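Tox3 (Phaeosphaeria nodorum, PDB 6WES) acts as a secreted necrotrophic effector of a fungal wheat pathogen, its mature beta-barrel domain probably being recognised through the host susceptibility gene Snn3. Local coordinates at residues 11-16 and 96-101; 25-30 and 53-58; 46-51 and 61-66; 122-127 and 146-151. All coordinates share one frame; numbering follows the deposited sequence.

Contact 1. Residues 11-16 and 96-101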
loop_
_atom_site.group_PDB
_atom_site.type_symbol
_atom_site.label_atom_id
_atom_site.label_comp_id
_atom_site.label_asym_id
_atom_site.label_seq_id
_atom_site.Cartn_x
_atom_site.Cartn_y
_atom_site.Cartn_z
ATOM N N THR A 11 -4.516 5.656 -1.009
ATOM C CA THR A 11 -4.955 5.971 0.345
ATOM C C THR A 11 -4.063 7.059 0.922
ATOM O O THR A 11 -2.823 6.962 0.867
ATOM C CB THR A 11 -4.941 4.714 1.214
ATOM O OG1 THR A 11 -5.787 3.733 0.589
ATOM C CG2 THR A 11 -5.423 5.007 2.633
ATOM N N ARG A 12 -4.695 8.076 1.486
ATOM C CA ARG A 12 -4.020 9.128 2.228
ATOM C C ARG A 12 -4.190 8.829 3.711
ATOM O O ARG A 12 -5.262 8.381 4.144
ATOM C CB ARG A 12 -4.678 10.482 1.898
ATOM C CG ARG A 12 -4.239 11.670 2.759
ATOM C CD ARG A 12 -4.732 12.991 2.179
ATOM N NE ARG A 12 -4.185 13.205 0.838
ATOM C CZ ARG A 12 -4.542 14.205 0.028
ATOM N NH1 ARG A 12 -5.460 15.079 0.429
ATOM N NH2 ARG A 12 -3.976 14.337 -1.164
ATOM N N SER A 13 -3.177 9.139 4.507
ATOM C CA SER A 13 -3.297 8.928 5.942
ATOM C C SER A 13 -2.493 9.979 6.689
ATOM O O SER A 13 -1.588 10.606 6.133
ATOM C CB SER A 13 -2.814 7.533 6.349
ATOM O OG SER A 13 -1.449 7.328 6.016
ATOM N N VAL A 14 -2.827 10.160 7.963
ATOM C CA VAL A 14 -2.131 11.090 8.851
ATOM C C VAL A 14 -1.796 10.331 10.130
ATOM O O VAL A 14 -2.655 9.614 10.672
ATOM C CB VAL A 14 -3.019 12.309 9.192
ATOM C CG1 VAL A 14 -2.294 13.277 10.137
ATOM C CG2 VAL A 14 -3.448 13.012 7.908
ATOM N N HIS A 15 -0.559 10.478 10.605
ATOM C CA HIS A 15 -0.081 9.771 11.786
ATOM C C HIS A 15 0.576 10.726 12.769
ATOM O O HIS A 15 1.195 11.725 12.384
ATOM C CB HIS A 15 0.928 8.679 11.389
ATOM C CG HIS A 15 0.288 7.529 10.676
ATOM N ND1 HIS A 15 0.067 7.524 9.316
ATOM C CD2 HIS A 15 -0.251 6.383 11.149
ATOM C CE1 HIS A 15 -0.573 6.413 8.976
ATOM N NE2 HIS A 15 -0.762 5.697 10.074
ATOM N N ASP A 16 0.480 10.361 14.042
ATOM C CA ASP A 16 1.123 11.095 15.128
ATOM C C ASP A 16 2.123 10.169 15.790
ATOM O O ASP A 16 1.781 9.049 16.185
ATOM C CB ASP A 16 0.064 11.584 16.110
ATOM C CG ASP A 16 -0.896 12.530 15.456
ATOM O OD1 ASP A 16 -0.457 13.418 14.699
ATOM O OD2 ASP A 16 -2.126 12.394 15.691
ATOM N N TYR A 96 10.965 6.669 9.305
ATOM C CA TYR A 96 9.560 6.290 9.375
ATOM C C TYR A 96 9.280 5.213 8.353
ATOM O O TYR A 96 9.842 5.228 7.255
ATOM C CB TYR A 96 8.658 7.473 9.038
ATOM C CG TYR A 96 8.796 8.532 10.072
ATOM C CD1 TYR A 96 8.001 8.525 11.207
ATOM C CD2 TYR A 96 9.748 9.534 9.919
ATOM C CE1 TYR A 96 8.163 9.497 12.188
ATOM C CE2 TYR A 96 9.923 10.480 10.875
ATOM C CZ TYR A 96 9.126 10.452 12.006
ATOM O OH TYR A 96 9.320 11.411 12.973
ATOM N N GLN A 97 8.412 4.287 8.715
ATOM C CA GLN A 97 7.930 3.285 7.778
ATOM C C GLN A 97 6.412 3.219 7.853
ATOM O O GLN A 97 5.845 2.973 8.933
ATOM C CB GLN A 97 8.519 1.932 8.122
ATOM C CG GLN A 97 8.112 0.859 7.123
ATOM C CD GLN A 97 8.917 -0.391 7.335
ATOM O OE1 GLN A 97 8.475 -1.313 8.027
ATOM N NE2 GLN A 97 10.111 -0.429 6.748
ATOM N N LEU A 98 5.767 3.443 6.717
ATOM C CA LEU A 98 4.317 3.389 6.589
ATOM C C LEU A 98 3.950 2.072 5.924
ATOM O O LEU A 98 4.553 1.691 4.908
ATOM C CB LEU A 98 3.851 4.549 5.719
ATOM C CG LEU A 98 2.366 4.595 5.364
ATOM C CD1 LEU A 98 1.500 4.642 6.645
ATOM C CD2 LEU A 98 2.130 5.808 4.507
ATOM N N ARG A 99 3.033 1.346 6.540
ATOM C CA ARG A 99 2.596 0.041 6.050
ATOM C C ARG A 99 1.120 0.173 5.685
ATOM O O ARG A 99 0.254 0.291 6.566
ATOM C CB ARG A 99 2.831 -1.019 7.118
ATOM C CG ARG A 99 4.293 -1.104 7.533
ATOM C CD ARG A 99 4.548 -2.134 8.619
ATOM N NE ARG A 99 5.909 -1.989 9.120
ATOM C CZ ARG A 99 6.324 -2.427 10.309
ATOM N NH1 ARG A 99 5.479 -3.082 11.109
ATOM N NH2 ARG A 99 7.577 -2.234 10.671
ATOM N N GLN A 100 0.826 0.179 4.396
ATOM C CA GLN A 100 -0.504 0.520 3.891
ATOM C C GLN A 100 -1.121 -0.665 3.158
ATOM O O GLN A 100 -0.658 -1.017 2.054
ATOM C CB GLN A 100 -0.368 1.726 2.966
ATOM C CG GLN A 100 -1.651 2.149 2.241
ATOM C CD GLN A 100 -2.728 2.580 3.206
ATOM O OE1 GLN A 100 -2.641 3.657 3.800
ATOM N NE2 GLN A 100 -3.754 1.743 3.380
ATOM N N PRO A 101 -2.138 -1.325 3.705
ATOM C CA PRO A 101 -2.782 -2.436 2.992
ATOM C C PRO A 101 -3.668 -1.945 1.862
ATOM O O PRO A 101 -4.225 -0.843 1.910
ATOM C CB PRO A 101 -3.645 -3.116 4.063
ATOM C CG PRO A 101 -3.224 -2.537 5.373
ATOM C CD PRO A 101 -2.640 -1.172 5.083
HETATM O O HOH W 1 -6.305 1.088 1.273
HETATM O O HOH W 2 -1.540 6.165 3.467
#
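Residues 11-16 and 96-101 meet across the interior of the beta barrel, where strands 2-16 and 92-105, not neighbours in the sheet, turn Thr11, Ser13, His15, Leu98 and Gln100 toward one another. The axes of segments 11-16 and 96-101 come no closer than 9.2 Å, so side chains and water, not backbone bonds, join them. Leu98 supplies the apolar part: its CD1 lies 3.6 Å from CE1 of His15, the two side chains crossing at about a right angle, and the same methyl also reaches Ser13 OG. Gln100 suits a buried place with polar neighbours, because its amide can serve both as donor and acceptor. Its NE2 gives hydrogen bonds to the O atoms of Pro101 and Gln123, and OE1 is turned to the opposite strand. With CG2 set anti to the backbone N, Thr11 lays that methyl against Gln100 OE1 at 3.3 Å. A water between the strands gives hydrogens to Thr11 O and Gln100 OE1 and accepts one from Ser13 OG at 2.8 Å.

Contact 2. Residues 25-30 and 53-58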
loop_
_atom_site.group_PDB
_atom_site.type_symbol
_atom_site.label_atom_id
_atom_site.label_comp_id
_atom_site.label_asym_id
_atom_site.label_seq_id
_atom_site.Cartn_x
_atom_site.Cartn_y
_atom_site.Cartn_z
ATOM N N ARG A 25 0.739 11.248 4.431
ATOM C CA ARG A 25 1.338 10.549 3.301
ATOM C C ARG A 25 0.249 10.064 2.362
ATOM O O ARG A 25 -0.792 9.581 2.814
ATOM C CB ARG A 25 2.095 9.297 3.764
ATOM C CG ARG A 25 3.235 9.564 4.745
ATOM C CD ARG A 25 4.520 9.849 3.997
ATOM N NE ARG A 25 4.591 11.226 3.540
ATOM C CZ ARG A 25 5.484 11.647 2.647
ATOM N NH1 ARG A 25 5.513 12.915 2.263
ATOM N NH2 ARG A 25 6.358 10.792 2.142
ATOM N N ASP A 26 0.520 10.141 1.058
ATOM C CA ASP A 26 -0.306 9.535 0.018
ATOM C C ASP A 26 0.443 8.324 -0.526
ATOM O O ASP A 26 1.632 8.421 -0.828
ATOM C CB ASP A 26 -0.535 10.512 -1.144
ATOM C CG ASP A 26 -1.593 11.548 -0.855
ATOM O OD1 ASP A 26 -1.997 11.678 0.311
ATOM O OD2 ASP A 26 -2.009 12.277 -1.790
ATOM N N VAL A 27 -0.256 7.203 -0.667
ATOM C CA VAL A 27 0.305 5.973 -1.221
ATOM C C VAL A 27 -0.614 5.537 -2.351
ATOM O O VAL A 27 -1.831 5.437 -2.151
ATOM C CB VAL A 27 0.397 4.871 -0.149
ATOM C CG1 VAL A 27 0.984 3.598 -0.742
ATOM C CG2 VAL A 27 1.257 5.338 1.016
ATOM N N LYS A 28 -0.057 5.308 -3.530
ATOM C CA LYS A 28 -0.859 4.877 -4.671
ATOM C C LYS A 28 -0.252 3.623 -5.279
ATOM O O LYS A 28 0.976 3.494 -5.378
ATOM C CB LYS A 28 -0.934 5.969 -5.750
ATOM C CG LYS A 28 -1.628 7.242 -5.305
ATOM C CD LYS A 28 -1.607 8.259 -6.416
ATOM C CE LYS A 28 -2.154 9.608 -5.957
ATOM N NZ LYS A 28 -2.157 10.597 -7.086
ATOM N N VAL A 29 -1.119 2.694 -5.675
ATOM C CA VAL A 29 -0.685 1.451 -6.296
ATOM C C VAL A 29 -1.506 1.195 -7.548
ATOM O O VAL A 29 -2.593 1.750 -7.736
ATOM C CB VAL A 29 -0.796 0.253 -5.338
ATOM C CG1 VAL A 29 0.080 0.474 -4.094
ATOM C CG2 VAL A 29 -2.262 0.004 -4.934
ATOM N N ARG A 30 -0.981 0.315 -8.402
ATOM C CA ARG A 30 -1.680 -0.179 -9.576
ATOM C C ARG A 30 -1.701 -1.694 -9.470
ATOM O O ARG A 30 -0.731 -2.298 -8.988
ATOM C CB ARG A 30 -0.916 0.247 -10.836
ATOM C CG ARG A 30 -1.446 -0.352 -12.132
ATOM C CD ARG A 30 -0.786 0.307 -13.307
ATOM N NE ARG A 30 -1.011 -0.484 -14.506
ATOM C CZ ARG A 30 -1.121 0.017 -15.731
ATOM N NH1 ARG A 30 -1.048 1.328 -15.938
ATOM N NH2 ARG A 30 -1.327 -0.803 -16.745
ATOM N N LEU A 53 2.763 5.621 -6.424
ATOM C CA LEU A 53 3.349 6.714 -5.647
ATOM C C LEU A 53 3.720 6.194 -4.272
ATOM O O LEU A 53 2.856 5.671 -3.561
ATOM C CB LEU A 53 2.364 7.869 -5.487
ATOM C CG LEU A 53 2.856 8.963 -4.532
ATOM C CD1 LEU A 53 4.039 9.680 -5.135
ATOM C CD2 LEU A 53 1.742 9.941 -4.219
ATOM N N ASN A 54 4.980 6.390 -3.887
ATOM C CA ASN A 54 5.499 6.202 -2.533
ATOM C C ASN A 54 5.592 4.758 -2.076
ATOM O O ASN A 54 5.754 4.510 -0.882
ATOM C CB ASN A 54 4.767 7.052 -1.491
ATOM C CG ASN A 54 5.197 8.492 -1.534
ATOM O OD1 ASN A 54 6.332 8.799 -1.916
ATOM N ND2 ASN A 54 4.306 9.390 -1.147
ATOM N N VAL A 55 5.546 3.772 -2.958
ATOM C CA VAL A 55 5.745 2.390 -2.537
ATOM C C VAL A 55 7.175 1.974 -2.838
ATOM O O VAL A 55 7.584 1.906 -4.007
ATOM C CB VAL A 55 4.735 1.428 -3.179
ATOM C CG1 VAL A 55 4.943 0.013 -2.615
ATOM C CG2 VAL A 55 3.326 1.897 -2.939
ATOM N N ASP A 56 7.925 1.674 -1.779
ATOM C CA ASP A 56 9.289 1.184 -1.918
ATOM C C ASP A 56 9.349 -0.320 -2.137
ATOM O O ASP A 56 10.280 -0.812 -2.789
ATOM C CB ASP A 56 10.074 1.583 -0.670
ATOM C CG ASP A 56 10.176 3.082 -0.544
ATOM O OD1 ASP A 56 10.812 3.664 -1.425
ATOM O OD2 ASP A 56 9.577 3.708 0.364
ATOM N N ARG A 57 8.383 -1.066 -1.614
ATOM C CA ARG A 57 8.306 -2.510 -1.817
ATOM C C ARG A 57 6.946 -2.948 -1.317
ATOM O O ARG A 57 6.292 -2.236 -0.546
ATOM C CB ARG A 57 9.421 -3.287 -1.099
ATOM C CG ARG A 57 9.464 -3.075 0.390
ATOM C CD ARG A 57 10.632 -3.827 1.055
ATOM N NE ARG A 57 10.720 -3.423 2.448
ATOM C CZ ARG A 57 10.049 -4.007 3.439
ATOM N NH1 ARG A 57 9.272 -5.056 3.201
ATOM N NH2 ARG A 57 10.156 -3.523 4.679
ATOM N N PHE A 58 6.526 -4.121 -1.747
ATOM C CA PHE A 58 5.312 -4.749 -1.269
ATOM C C PHE A 58 5.674 -5.925 -0.379
ATOM O O PHE A 58 6.741 -6.527 -0.521
ATOM C CB PHE A 58 4.471 -5.254 -2.432
ATOM C CG PHE A 58 3.838 -4.150 -3.249
ATOM C CD1 PHE A 58 2.583 -3.691 -2.933
ATOM C CD2 PHE A 58 4.510 -3.588 -4.334
ATOM C CE1 PHE A 58 1.986 -2.700 -3.695
ATOM C CE2 PHE A 58 3.920 -2.583 -5.092
ATOM C CZ PHE A 58 2.663 -2.145 -4.778
#
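The Phe58 ring carries Val55 CG1 over one face, 3.7 Å above its plane and displaced toward the rim, while Val29 CG1 meets its edge at CE1. The Arg25 guanidinium has the Asn54 amide nitrogen ND2 over one face, with the two planes 27° apart; Arg25 itself is held by a hydrogen bond to His79 and a cation-pi contact with Phe81. Between these groups runs a short antiparallel beta ladder on the barrel wall, where the end of strand 45-53 leaves strand 23-36. Lys28 and Leu53 form a hydrogen-bonded pair: Lys28 N donates to Leu53 O at 2.9 Å, on a lone pair, and Leu53 N returns a bond to Lys28 O from above the carbonyl plane. Their CB atoms touch on one face of the sheet, the aliphatic stem of the lysine covering leucine while NZ goes on to Glu158 O. On the buried side beta-branched valines pack together: Val55 CG2 wedges between Val27 CG1 at 3.6 Å and Val29 CG1 at 3.7 Å. Asn54 ends the ladder. Its positive phi of 71°, which asparagine tolerates better than most residues, turns the chain out of the strand, and its amide takes over the next backbone position: ND2 donates to Asp26 O at 2.9 Å, nearly straight at 163°.

Contact 3. Residues 46-51 and 61-66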
loop_
_atom_site.group_PDB
_atom_site.type_symbol
_atom_site.label_atom_id
_atom_site.label_comp_id
_atom_site.label_asym_id
_atom_site.label_seq_id
_atom_site.Cartn_x
_atom_site.Cartn_y
_atom_site.Cartn_z
ATOM N N ARG A 46 -3.513 -14.098 -12.045
ATOM C CA ARG A 46 -2.160 -13.695 -11.684
ATOM C C ARG A 46 -2.142 -12.172 -11.610
ATOM O O ARG A 46 -2.100 -11.495 -12.646
ATOM C CB ARG A 46 -1.173 -14.227 -12.716
ATOM C CG ARG A 46 -1.034 -15.733 -12.642
ATOM C CD ARG A 46 -0.121 -16.273 -13.728
ATOM N NE ARG A 46 -0.161 -17.735 -13.764
ATOM C CZ ARG A 46 -1.072 -18.439 -14.432
ATOM N NH1 ARG A 46 -2.021 -17.815 -15.127
ATOM N NH2 ARG A 46 -1.038 -19.766 -14.408
ATOM N N VAL A 47 -2.160 -11.641 -10.385
ATOM C CA VAL A 47 -2.199 -10.206 -10.128
ATOM C C VAL A 47 -0.774 -9.697 -9.946
ATOM O O VAL A 47 0.022 -10.305 -9.214
ATOM C CB VAL A 47 -3.053 -9.912 -8.881
ATOM C CG1 VAL A 47 -2.992 -8.451 -8.503
ATOM C CG2 VAL A 47 -4.510 -10.339 -9.110
ATOM N N THR A 48 -0.450 -8.585 -10.595
ATOM C CA THR A 48 0.812 -7.887 -10.344
ATOM C C THR A 48 0.493 -6.530 -9.735
ATOM O O THR A 48 -0.109 -5.675 -10.399
ATOM C CB THR A 48 1.584 -7.705 -11.651
ATOM O OG1 THR A 48 1.952 -8.998 -12.163
ATOM C CG2 THR A 48 2.870 -6.862 -11.459
ATOM N N TRP A 49 0.916 -6.314 -8.495
ATOM C CA TRP A 49 0.825 -4.993 -7.871
ATOM C C TRP A 49 2.086 -4.209 -8.209
ATOM O O TRP A 49 3.194 -4.782 -8.231
ATOM C CB TRP A 49 0.760 -5.121 -6.348
ATOM C CG TRP A 49 -0.452 -5.828 -5.789
ATOM C CD1 TRP A 49 -0.545 -7.139 -5.442
ATOM C CD2 TRP A 49 -1.710 -5.231 -5.452
ATOM N NE1 TRP A 49 -1.783 -7.404 -4.905
ATOM C CE2 TRP A 49 -2.513 -6.247 -4.903
ATOM C CE3 TRP A 49 -2.222 -3.933 -5.552
ATOM C CZ2 TRP A 49 -3.807 -6.007 -4.444
ATOM C CZ3 TRP A 49 -3.506 -3.691 -5.084
ATOM C CH2 TRP A 49 -4.282 -4.728 -4.547
ATOM N N SER A 50 1.942 -2.903 -8.416
ATOM C CA SER A 50 3.110 -2.072 -8.688
ATOM C C SER A 50 2.943 -0.693 -8.064
ATOM O O SER A 50 1.836 -0.251 -7.748
ATOM C CB SER A 50 3.391 -1.953 -10.185
ATOM O OG SER A 50 2.292 -1.347 -10.836
ATOM N N ASN A 51 4.076 -0.019 -7.880
ATOM C CA ASN A 51 4.085 1.323 -7.315
ATOM C C ASN A 51 3.489 2.323 -8.298
ATOM O O ASN A 51 3.838 2.328 -9.487
ATOM C CB ASN A 51 5.538 1.735 -7.055
ATOM C CG ASN A 51 5.651 3.160 -6.522
ATOM O OD1 ASN A 51 4.851 3.589 -5.697
ATOM N ND2 ASN A 51 6.648 3.890 -6.990
ATOM N N LEU A 61 5.573 -10.891 -1.594
ATOM C CA LEU A 61 5.855 -10.609 -2.994
ATOM C C LEU A 61 4.616 -10.073 -3.731
ATOM O O LEU A 61 3.529 -10.657 -3.592
ATOM C CB LEU A 61 6.319 -11.913 -3.626
ATOM C CG LEU A 61 6.980 -11.810 -4.970
ATOM C CD1 LEU A 61 8.346 -11.221 -4.806
ATOM C CD2 LEU A 61 7.036 -13.214 -5.569
ATOM N N PRO A 62 4.738 -8.984 -4.512
ATOM C CA PRO A 62 3.578 -8.362 -5.190
ATOM C C PRO A 62 3.088 -9.096 -6.424
ATOM O O PRO A 62 2.171 -8.588 -7.095
ATOM C CB PRO A 62 4.140 -7.012 -5.621
ATOM C CG PRO A 62 5.621 -7.300 -5.889
ATOM C CD PRO A 62 5.981 -8.224 -4.755
ATOM N N ILE A 63 3.643 -10.257 -6.732
ATOM C CA ILE A 63 3.184 -11.080 -7.842
ATOM C C ILE A 63 2.428 -12.224 -7.207
ATOM O O ILE A 63 3.021 -13.113 -6.581
ATOM C CB ILE A 63 4.368 -11.590 -8.672
ATOM C CG1 ILE A 63 5.358 -10.434 -8.994
ATOM C CG2 ILE A 63 3.854 -12.354 -9.898
ATOM C CD1 ILE A 63 4.712 -9.205 -9.627
ATOM N N VAL A 64 1.107 -12.176 -7.304
ATOM C CA VAL A 64 0.240 -13.009 -6.479
ATOM C C VAL A 64 -0.679 -13.823 -7.375
ATOM O O VAL A 64 -1.198 -13.317 -8.371
ATOM C CB VAL A 64 -0.574 -12.135 -5.503
ATOM C CG1 VAL A 64 -1.602 -12.978 -4.721
ATOM C CG2 VAL A 64 0.381 -11.372 -4.596
ATOM N N THR A 65 -0.886 -15.079 -7.024
ATOM C CA THR A 65 -1.859 -15.942 -7.676
ATOM C C THR A 65 -3.125 -15.967 -6.828
ATOM O O THR A 65 -3.067 -16.201 -5.613
ATOM C CB THR A 65 -1.250 -17.333 -7.773
ATOM O OG1 THR A 65 -0.065 -17.256 -8.574
ATOM C CG2 THR A 65 -2.216 -18.273 -8.386
ATOM N N VAL A 66 -4.257 -15.661 -7.442
ATOM C CA VAL A 66 -5.550 -15.661 -6.767
ATOM C C VAL A 66 -6.237 -16.983 -7.085
ATOM O O VAL A 66 -6.528 -17.255 -8.273
ATOM C CB VAL A 66 -6.410 -14.479 -7.230
ATOM C CG1 VAL A 66 -7.729 -14.475 -6.521
ATOM C CG2 VAL A 66 -5.677 -13.141 -6.997
#
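Strands 45-53 and 63-66 form an antiparallel beta ladder at one end of the barrel sheet, with 63-66 an outermost strand. Three backbone hydrogen bonds hold it. Val47 and Val64 make a hydrogen-bonded pair, Val47 N to Val64 O at 2.8 Å and Val64 N to Val47 O at 2.9 Å. Trp49 N adds a third to Pro62 O, a suitable place for proline, which lacks an N-H but still offers its carbonyl. CA-H...O contacts fill the intervals, as from Ile63 CA to Val47 O.

Apolar contacts divide between the two faces. Toward the interior, Val47 CG2 meets Val66 CG2 at 3.7 Å, and the beta-branched valines suit extended backbone. The broad Trp49 indole reaches inward to the side chains of Phe102 and Leu104 of strand 92-105. Val47 CG1 sits over one face of this indole, 3.9 Å above the plane, while Val64 CG2 approaches its edge at CD1. At the strand margin, Pro62 CB touches Trp49 CB at 3.9 Å.

The other face is more exposed; Arg46, Thr48 and Thr65 suit solvent there and Ile63 is the apolar member. Thr48 and Ile63, a non-hydrogen-bonded pair, lie side by side. Ile63 bends at chi2 (-52°), bringing its CD1 back over the threonine; Thr48 CG2 and Ile63 CD1 touch closely, at 3.5 Å.

Contact 4. Residues 122-127 and 146-151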
loop_
_atom_site.group_PDB
_atom_site.type_symbol
_atom_site.label_atom_id
_atom_site.label_comp_id
_atom_site.label_asym_id
_atom_site.label_seq_id
_atom_site.Cartn_x
_atom_site.Cartn_y
_atom_site.Cartn_z
ATOM N N PRO A 122 -10.934 2.178 1.752
ATOM C CA PRO A 122 -9.626 2.468 2.358
ATOM C C PRO A 122 -9.400 1.547 3.537
ATOM O O PRO A 122 -10.319 1.255 4.311
ATOM C CB PRO A 122 -9.762 3.925 2.812
ATOM C CG PRO A 122 -10.920 4.471 1.985
ATOM C CD PRO A 122 -11.850 3.327 1.787
ATOM N N GLN A 123 -8.174 1.054 3.650
ATOM C CA GLN A 123 -7.803 0.199 4.760
ATOM C C GLN A 123 -6.852 0.944 5.678
ATOM O O GLN A 123 -6.025 1.747 5.227
ATOM C CB GLN A 123 -7.168 -1.089 4.269
ATOM C CG GLN A 123 -8.225 -2.070 3.748
ATOM C CD GLN A 123 -7.612 -3.409 3.454
ATOM O OE1 GLN A 123 -7.219 -3.669 2.321
ATOM N NE2 GLN A 123 -7.493 -4.257 4.472
ATOM N N ARG A 124 -6.984 0.676 6.965
ATOM C CA ARG A 124 -6.195 1.377 7.975
ATOM C C ARG A 124 -4.721 1.014 7.866
ATOM O O ARG A 124 -4.368 -0.175 7.942
ATOM C CB ARG A 124 -6.705 0.984 9.361
ATOM C CG ARG A 124 -6.037 1.726 10.529
ATOM C CD ARG A 124 -6.632 1.274 11.890
ATOM N NE ARG A 124 -5.976 1.925 13.030
ATOM C CZ ARG A 124 -6.528 2.066 14.234
ATOM N NH1 ARG A 124 -7.748 1.599 14.473
ATOM N NH2 ARG A 124 -5.862 2.683 15.201
ATOM N N PRO A 125 -3.828 1.981 7.692
ATOM C CA PRO A 125 -2.391 1.711 7.682
ATOM C C PRO A 125 -1.825 1.845 9.092
ATOM O O PRO A 125 -2.522 2.238 10.027
ATOM C CB PRO A 125 -1.861 2.844 6.805
ATOM C CG PRO A 125 -2.776 4.021 7.152
ATOM C CD PRO A 125 -4.148 3.399 7.395
ATOM N N THR A 126 -0.552 1.498 9.235
ATOM C CA THR A 126 0.187 1.787 10.456
ATOM C C THR A 126 1.493 2.473 10.093
ATOM O O THR A 126 2.064 2.225 9.028
ATOM C CB THR A 126 0.488 0.524 11.256
ATOM O OG1 THR A 126 1.282 -0.381 10.470
ATOM C CG2 THR A 126 -0.815 -0.156 11.689
ATOM N N MET A 127 1.970 3.344 10.969
ATOM C CA MET A 127 3.257 3.993 10.795
ATOM C C MET A 127 4.129 3.659 11.988
ATOM O O MET A 127 3.633 3.414 13.095
ATOM C CB MET A 127 3.138 5.512 10.659
ATOM C CG MET A 127 4.471 6.202 10.299
ATOM S SD MET A 127 4.316 7.964 9.942
ATOM C CE MET A 127 3.518 7.806 8.324
ATOM N N CYS A 146 3.402 4.311 15.803
ATOM C CA CYS A 146 2.725 5.592 15.941
ATOM C C CYS A 146 1.216 5.381 16.059
ATOM O O CYS A 146 0.719 4.261 15.945
ATOM C CB CYS A 146 3.012 6.430 14.703
ATOM S SG CYS A 146 4.754 6.636 14.290
ATOM N N SER A 147 0.461 6.455 16.284
ATOM C CA SER A 147 -0.989 6.339 16.213
ATOM C C SER A 147 -1.510 6.913 14.900
ATOM O O SER A 147 -0.989 7.901 14.377
ATOM C CB SER A 147 -1.674 6.990 17.421
ATOM O OG SER A 147 -1.236 8.329 17.587
ATOM N N THR A 148 -2.516 6.247 14.338
ATOM C CA THR A 148 -3.136 6.691 13.096
ATOM C C THR A 148 -4.199 7.726 13.448
ATOM O O THR A 148 -5.129 7.434 14.214
ATOM C CB THR A 148 -3.729 5.487 12.365
ATOM O OG1 THR A 148 -2.684 4.543 12.096
ATOM C CG2 THR A 148 -4.394 5.901 11.033
ATOM N N ARG A 149 -4.068 8.940 12.913
ATOM C CA ARG A 149 -5.070 9.962 13.177
ATOM C C ARG A 149 -6.276 9.801 12.276
ATOM O O ARG A 149 -7.408 9.920 12.737
ATOM C CB ARG A 149 -4.488 11.358 13.026
ATOM C CG ARG A 149 -5.349 12.302 13.876
ATOM C CD ARG A 149 -5.124 13.707 13.563
ATOM N NE ARG A 149 -3.789 14.109 13.959
ATOM C CZ ARG A 149 -3.295 15.293 13.660
ATOM N NH1 ARG A 149 -4.056 16.174 13.021
ATOM N NH2 ARG A 149 -2.054 15.590 14.003
ATOM N N THR A 150 -6.051 9.531 10.992
ATOM C CA THR A 150 -7.149 9.357 10.054
ATOM C C THR A 150 -6.579 8.730 8.789
ATOM O O THR A 150 -5.367 8.722 8.583
ATOM C CB THR A 150 -7.869 10.684 9.767
ATOM O OG1 THR A 150 -9.040 10.410 8.994
ATOM C CG2 THR A 150 -6.979 11.683 9.032
ATOM N N TYR A 151 -7.470 8.204 7.948
ATOM C CA TYR A 151 -7.073 7.672 6.648
ATOM C C TYR A 151 -8.293 7.688 5.740
ATOM O O TYR A 151 -9.438 7.708 6.214
ATOM C CB TYR A 151 -6.458 6.266 6.751
ATOM C CG TYR A 151 -7.406 5.236 7.287
ATOM C CD1 TYR A 151 -7.601 5.086 8.641
ATOM C CD2 TYR A 151 -8.126 4.400 6.428
ATOM C CE1 TYR A 151 -8.486 4.147 9.135
ATOM C CE2 TYR A 151 -9.025 3.452 6.939
ATOM C CZ TYR A 151 -9.175 3.343 8.288
ATOM O OH TYR A 151 -10.046 2.418 8.845
HETATM O O HOH W 3 -3.447 1.840 12.871
HETATM O O HOH W 4 -3.428 3.855 15.539
HETATM O O HOH W 5 0.000 3.514 13.312
#
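This contact lies where the loop 122-125 enters the beta hairpin of strands 126-133 and 144-153, with water between it and strand 144-153. Tyr151 makes the largest contribution, its ring set against the chain at Arg124 in a CH-pi contact: Arg124 CA stands 3.6 Å from the ring centroid and only 12° off the normal. The flat aromatic face suits this role, accepting both the backbone and the aliphatic start of the arginine, whose CB lies 3.6 Å from Tyr151 CZ. Pro125 CD packs against Tyr151 CB at 3.7 Å. Beyond the ring, Arg124 extends straight from CG to NE and reaches Thr148 through a water that accepts from Arg124 NH2 and from Thr148 N. Another water bridges Met127 N and Cys146 O, standing in for a direct backbone bond. The other half of the same pair is direct: Cys146 N donates to Met127 O at 2.9 Å and 170°. The Cys146 sulfur is disulfide-bonded to Cys17, just past strand 2-16. That strand adjoins 144-153 through backbone bonds, whereas strand 92-105 adjoins 126-133, and Pro125 and Met127 pack inward against side chains of both.

All four contacts belong to one antiparallel sheet that forms the barrel. Contact 1 spans its interior; contacts 2 and 4 lie about 10 and 5 Å from it, centre to centre, and touch it through the neighbouring strand pairs 2-16 with 23-36 and 2-16 with 144-153. The Arg12-Asp26 and Asp16-Arg149 salt bridges tie these neighbours together. Contact 3 touches contact 2, strands 23-36 and 45-53 being neighbours in the sheet; its centre lies about 14 Å from that of contact 2 and about 23 Å from that of contact 4, across the chain's centre. Along the sequence, contacts 2 and 3 interlock inside the loop closed by contact 1, and contact 4 follows. Early and late strands are thus knit into a single helix-free domain.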